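Local coordinates for CT296 (Chlamydia trachomatis, PDB 3QH6), which is of unknown function but structurally resembles iron(II)- and 2-oxoglutarate-dependent enzymes, at residues Val90-Ile104 and Phe137-Ser151. Sequence-based numbering, arbitrary orientation. Where two conformers were deposited one is given.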
# COMPACT_ATOMS: atom_id res chain seq x y z
N VAL A 90 3.28 10.01 -9.83
CA VAL A 90 3.57 10.10 -8.43
C VAL A 90 4.74 9.17 -8.16
O VAL A 90 5.09 8.31 -9.01
CB VAL A 90 2.36 9.69 -7.57
CG1 VAL A 90 1.10 10.48 -7.98
CG2 VAL A 90 2.14 8.18 -7.66
N ALA A 91 5.36 9.32 -6.99
CA ALA A 91 6.49 8.46 -6.59
C ALA A 91 6.42 8.21 -5.10
O ALA A 91 5.86 9.00 -4.37
CB ALA A 91 7.82 9.13 -6.95
N LEU A 92 7.00 7.11 -4.64
CA LEU A 92 7.05 6.81 -3.21
C LEU A 92 7.95 7.82 -2.51
O LEU A 92 9.10 7.99 -2.92
CB LEU A 92 7.59 5.39 -3.00
CG LEU A 92 7.67 4.93 -1.55
CD1 LEU A 92 6.30 4.69 -1.00
CD2 LEU A 92 8.52 3.64 -1.42
N VAL A 93 7.45 8.48 -1.46
CA VAL A 93 8.22 9.50 -0.74
C VAL A 93 8.43 9.12 0.74
O VAL A 93 9.40 9.53 1.36
CB VAL A 93 7.58 10.91 -0.84
CG1 VAL A 93 7.66 11.41 -2.29
CG2 VAL A 93 6.10 10.93 -0.30
N ARG A 94 7.51 8.34 1.31
CA ARG A 94 7.61 7.97 2.72
C ARG A 94 6.96 6.63 2.91
O ARG A 94 6.08 6.26 2.13
CB ARG A 94 6.86 9.00 3.60
CG ARG A 94 7.55 10.36 3.67
CD ARG A 94 6.74 11.34 4.56
NE ARG A 94 5.47 11.72 3.94
CZ ARG A 94 5.37 12.62 2.96
NH1 ARG A 94 6.46 13.19 2.48
NH2 ARG A 94 4.18 12.93 2.45
N ASP A 95 7.35 5.89 3.94
CA ASP A 95 6.61 4.68 4.28
C ASP A 95 6.65 4.39 5.79
O ASP A 95 7.40 5.02 6.52
CB ASP A 95 7.11 3.51 3.43
CG ASP A 95 8.40 2.94 3.94
OD1 ASP A 95 8.49 2.69 5.16
OD2 ASP A 95 9.30 2.76 3.11
N LEU A 96 5.83 3.47 6.26
CA LEU A 96 5.87 3.12 7.68
C LEU A 96 5.42 1.68 7.79
O LEU A 96 4.37 1.30 7.28
CB LEU A 96 4.93 4.02 8.50
CG LEU A 96 4.85 3.78 10.02
CD1 LEU A 96 6.13 4.17 10.74
CD2 LEU A 96 3.68 4.54 10.64
N TRP A 97 6.20 0.87 8.48
CA TRP A 97 5.80 -0.51 8.72
C TRP A 97 5.02 -0.55 10.02
O TRP A 97 5.54 -0.18 11.05
CB TRP A 97 7.07 -1.35 8.84
CG TRP A 97 6.79 -2.79 9.12
CD1 TRP A 97 5.80 -3.55 8.61
CD2 TRP A 97 7.57 -3.64 9.97
NE1 TRP A 97 5.90 -4.85 9.10
CE2 TRP A 97 6.98 -4.92 9.94
CE3 TRP A 97 8.70 -3.44 10.77
CZ2 TRP A 97 7.48 -5.99 10.67
CZ3 TRP A 97 9.19 -4.50 11.50
CH2 TRP A 97 8.58 -5.76 11.45
N VAL A 98 3.76 -0.97 9.98
CA VAL A 98 2.90 -0.82 11.16
C VAL A 98 2.38 -2.18 11.64
O VAL A 98 2.12 -3.08 10.82
CB VAL A 98 1.70 0.12 10.90
CG1 VAL A 98 2.16 1.55 10.61
CG2 VAL A 98 0.86 -0.40 9.77
N GLN A 99 2.25 -2.33 12.95
CA GLN A 99 1.62 -3.50 13.56
C GLN A 99 0.10 -3.28 13.77
O GLN A 99 -0.69 -4.22 13.74
CB GLN A 99 2.32 -3.81 14.90
CG GLN A 99 1.46 -4.55 15.91
CD GLN A 99 0.85 -5.82 15.34
OE1 GLN A 99 1.53 -6.61 14.68
NE2 GLN A 99 -0.45 -6.01 15.57
N LYS A 100 -0.31 -2.03 13.97
CA LYS A 100 -1.70 -1.69 14.32
C LYS A 100 -2.19 -0.53 13.46
O LYS A 100 -1.41 0.36 13.11
CB LYS A 100 -1.77 -1.27 15.79
CG LYS A 100 -0.88 -2.09 16.72
CD LYS A 100 -1.03 -1.67 18.17
CE LYS A 100 -0.60 -2.79 19.11
NZ LYS A 100 -1.50 -3.98 19.01
N GLN A 101 -3.48 -0.48 13.14
CA GLN A 101 -3.96 0.54 12.21
C GLN A 101 -3.93 1.94 12.84
O GLN A 101 -3.90 2.93 12.12
CB GLN A 101 -5.35 0.23 11.65
CG GLN A 101 -6.52 0.48 12.57
CD GLN A 101 -7.83 0.54 11.79
OE1 GLN A 101 -8.23 -0.45 11.17
NE2 GLN A 101 -8.47 1.70 11.79
N GLU A 102 -3.91 2.00 14.17
CA GLU A 102 -3.89 3.25 14.89
C GLU A 102 -2.59 4.01 14.64
O GLU A 102 -2.48 5.21 14.94
CB GLU A 102 -4.04 2.99 16.39
CG GLU A 102 -5.45 2.53 16.81
CD GLU A 102 -5.73 1.06 16.49
OE1 GLU A 102 -4.78 0.28 16.28
OE2 GLU A 102 -6.93 0.69 16.46
N GLU A 103 -1.61 3.31 14.08
CA GLU A 103 -0.27 3.87 13.88
C GLU A 103 -0.23 4.67 12.57
O GLU A 103 0.70 5.45 12.31
CB GLU A 103 0.77 2.74 13.90
CG GLU A 103 1.01 2.20 15.32
CD GLU A 103 1.86 0.94 15.35
OE1 GLU A 103 1.97 0.24 14.32
OE2 GLU A 103 2.43 0.65 16.43
N ILE A 104 -1.27 4.51 11.78
CA ILE A 104 -1.37 5.17 10.49
C ILE A 104 -1.97 6.54 10.70
O ILE A 104 -3.19 6.68 10.84
CB ILE A 104 -2.31 4.39 9.55
CG1 ILE A 104 -1.87 2.93 9.45
CG2 ILE A 104 -2.39 5.06 8.17
CD1 ILE A 104 -2.82 2.08 8.62
N PHE A 137 -10.80 -1.65 6.34
CA PHE A 137 -9.82 -2.74 6.36
C PHE A 137 -9.05 -2.83 7.67
O PHE A 137 -8.61 -1.82 8.23
CB PHE A 137 -8.81 -2.58 5.20
CG PHE A 137 -7.80 -3.71 5.13
CD1 PHE A 137 -8.17 -4.95 4.62
CD2 PHE A 137 -6.50 -3.54 5.58
CE1 PHE A 137 -7.25 -6.00 4.57
CE2 PHE A 137 -5.57 -4.59 5.54
CZ PHE A 137 -5.95 -5.83 5.03
N ASP A 138 -8.87 -4.06 8.13
CA ASP A 138 -8.06 -4.30 9.31
C ASP A 138 -7.50 -5.72 9.28
O ASP A 138 -7.98 -6.57 8.52
CB ASP A 138 -8.88 -4.07 10.58
CG ASP A 138 -8.05 -3.49 11.73
OD1 ASP A 138 -6.81 -3.65 11.73
OD2 ASP A 138 -8.64 -2.85 12.63
N TRP A 139 -6.48 -5.96 10.10
CA TRP A 139 -5.76 -7.23 10.13
C TRP A 139 -5.56 -7.69 11.58
O TRP A 139 -5.61 -6.88 12.50
CB TRP A 139 -4.41 -7.09 9.41
CG TRP A 139 -3.50 -5.98 9.96
CD1 TRP A 139 -2.48 -6.13 10.86
CD2 TRP A 139 -3.53 -4.58 9.62
NE1 TRP A 139 -1.88 -4.91 11.10
CE2 TRP A 139 -2.50 -3.95 10.36
CE3 TRP A 139 -4.33 -3.80 8.77
CZ2 TRP A 139 -2.25 -2.57 10.28
CZ3 TRP A 139 -4.08 -2.42 8.70
CH2 TRP A 139 -3.05 -1.83 9.44
N GLY A 140 -5.33 -8.98 11.79
CA GLY A 140 -5.24 -9.56 13.12
C GLY A 140 -4.01 -9.09 13.87
O GLY A 140 -3.05 -8.63 13.27
N ALA A 141 -4.05 -9.22 15.19
CA ALA A 141 -2.98 -8.70 16.05
C ALA A 141 -1.63 -9.33 15.72
O ALA A 141 -0.59 -8.77 16.04
CB ALA A 141 -3.32 -8.92 17.52
N GLY A 142 -1.64 -10.50 15.09
CA GLY A 142 -0.40 -11.16 14.73
C GLY A 142 0.24 -10.65 13.44
O GLY A 142 1.35 -11.05 13.11
N ASP A 143 -0.46 -9.78 12.72
CA ASP A 143 -0.07 -9.47 11.34
C ASP A 143 0.42 -8.05 11.23
O ASP A 143 0.23 -7.26 12.13
CB ASP A 143 -1.25 -9.67 10.39
CG ASP A 143 -1.86 -11.06 10.49
OD1 ASP A 143 -1.13 -12.00 10.84
OD2 ASP A 143 -3.08 -11.19 10.22
N THR A 144 1.05 -7.71 10.10
CA THR A 144 1.52 -6.34 9.93
C THR A 144 1.19 -5.82 8.53
O THR A 144 0.70 -6.53 7.66
CB THR A 144 3.05 -6.21 10.15
OG1 THR A 144 3.76 -6.81 9.05
CG2 THR A 144 3.49 -6.86 11.46
N ALA A 145 1.46 -4.54 8.33
CA ALA A 145 1.16 -3.91 7.06
C ALA A 145 2.18 -2.82 6.84
O ALA A 145 2.91 -2.44 7.76
CB ALA A 145 -0.26 -3.34 7.08
N ILE A 146 2.24 -2.32 5.62
CA ILE A 146 3.13 -1.19 5.34
C ILE A 146 2.31 -0.11 4.64
O ILE A 146 1.51 -0.39 3.75
CB ILE A 146 4.39 -1.61 4.51
CG1 ILE A 146 5.37 -0.43 4.37
CG2 ILE A 146 4.04 -2.21 3.11
CD1 ILE A 146 6.69 -0.88 3.76
N ILE A 147 2.41 1.12 5.15
CA ILE A 147 1.73 2.23 4.52
C ILE A 147 2.73 2.93 3.63
O ILE A 147 3.86 3.20 4.04
CB ILE A 147 1.10 3.21 5.55
CG1 ILE A 147 0.38 4.33 4.81
CG2 ILE A 147 2.14 3.76 6.53
CD1 ILE A 147 -1.05 3.95 4.41
N LEU A 148 2.31 3.20 2.40
CA LEU A 148 3.18 3.75 1.37
C LEU A 148 2.59 5.09 1.00
O LEU A 148 1.42 5.15 0.68
CB LEU A 148 3.15 2.84 0.14
CG LEU A 148 3.62 1.40 0.41
CD1 LEU A 148 3.27 0.50 -0.78
CD2 LEU A 148 5.11 1.40 0.69
N ARG A 149 3.39 6.15 1.03
CA ARG A 149 2.89 7.47 0.72
C ARG A 149 3.38 7.90 -0.64
O ARG A 149 4.58 7.97 -0.87
CB ARG A 149 3.39 8.48 1.78
CG ARG A 149 3.20 8.06 3.23
CD ARG A 149 1.71 7.89 3.57
NE ARG A 149 1.55 7.77 5.02
CZ ARG A 149 0.40 7.81 5.67
NH1 ARG A 149 -0.72 7.99 4.99
NH2 ARG A 149 0.38 7.71 7.01
N PHE A 150 2.47 8.32 -1.52
CA PHE A 150 2.88 8.68 -2.89
C PHE A 150 2.63 10.14 -3.16
O PHE A 150 1.55 10.63 -2.86
CB PHE A 150 2.13 7.83 -3.94
CG PHE A 150 2.49 6.38 -3.91
CD1 PHE A 150 3.56 5.89 -4.65
CD2 PHE A 150 1.79 5.50 -3.10
CE1 PHE A 150 3.91 4.51 -4.59
CE2 PHE A 150 2.13 4.14 -3.06
CZ PHE A 150 3.19 3.66 -3.79
N SER A 151 3.59 10.83 -3.77
CA SER A 151 3.45 12.29 -3.96
C SER A 151 3.78 12.67 -5.41
O SER A 151 4.68 12.09 -6.04
CB SER A 151 4.37 13.06 -2.98
OG SER A 151 4.25 14.47 -3.16
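Leu96 and Ile147 form a hydrogen-bonded antiparallel pair of strands 91-98 and 145-151. Two backbone bonds join them, Leu96 N to Ile147 O and Ile147 N to Leu96 O. A beta bulge between Leu92 and Arg94 shifts the register by one, and Val93 N still bonds Arg149 O, almost straight at 171°.

The face with Leu92, Leu148 and Phe150 is tightly packed. Leu92 CD1 lies over one face of the Phe150 ring, toward its rim, and touches Leu148 CB at 3.8 Å. Helices 66-75 and 77-85 cover this group. Trp97 has CG anti to its backbone N (chi1 178°), which carries the indole toward Thr144. Trp97 NE1 bonds Thr144 OG1 at 2.9 Å, near the ring plane, and Glu36 also bonds that hydroxyl.

Trp139 is packed too. Its ring edge meets Ile104 CD1, and Val98 CG2 touches its CZ2. Trp139 NE1 reaches Gln99 O at 3.0 Å from well above the carbonyl plane. The solvent side is the exposed turn at Gly140, Ala141 and Gly142, where Gln99 NE2 makes a weak bond to Ala141 O.

On the Leu96 face, Arg149 CG packs on Arg94 CB at 3.8 Å, while Ser112 and Leu105 O bind the Arg149 guanidinium. The chemistry implies an edge strand joined to strand 145-151 by backbone bonds and apolar packing, with Thr144 and Arg149 also tied to helix 29-42, strand 111-116 and the loop after Ile104.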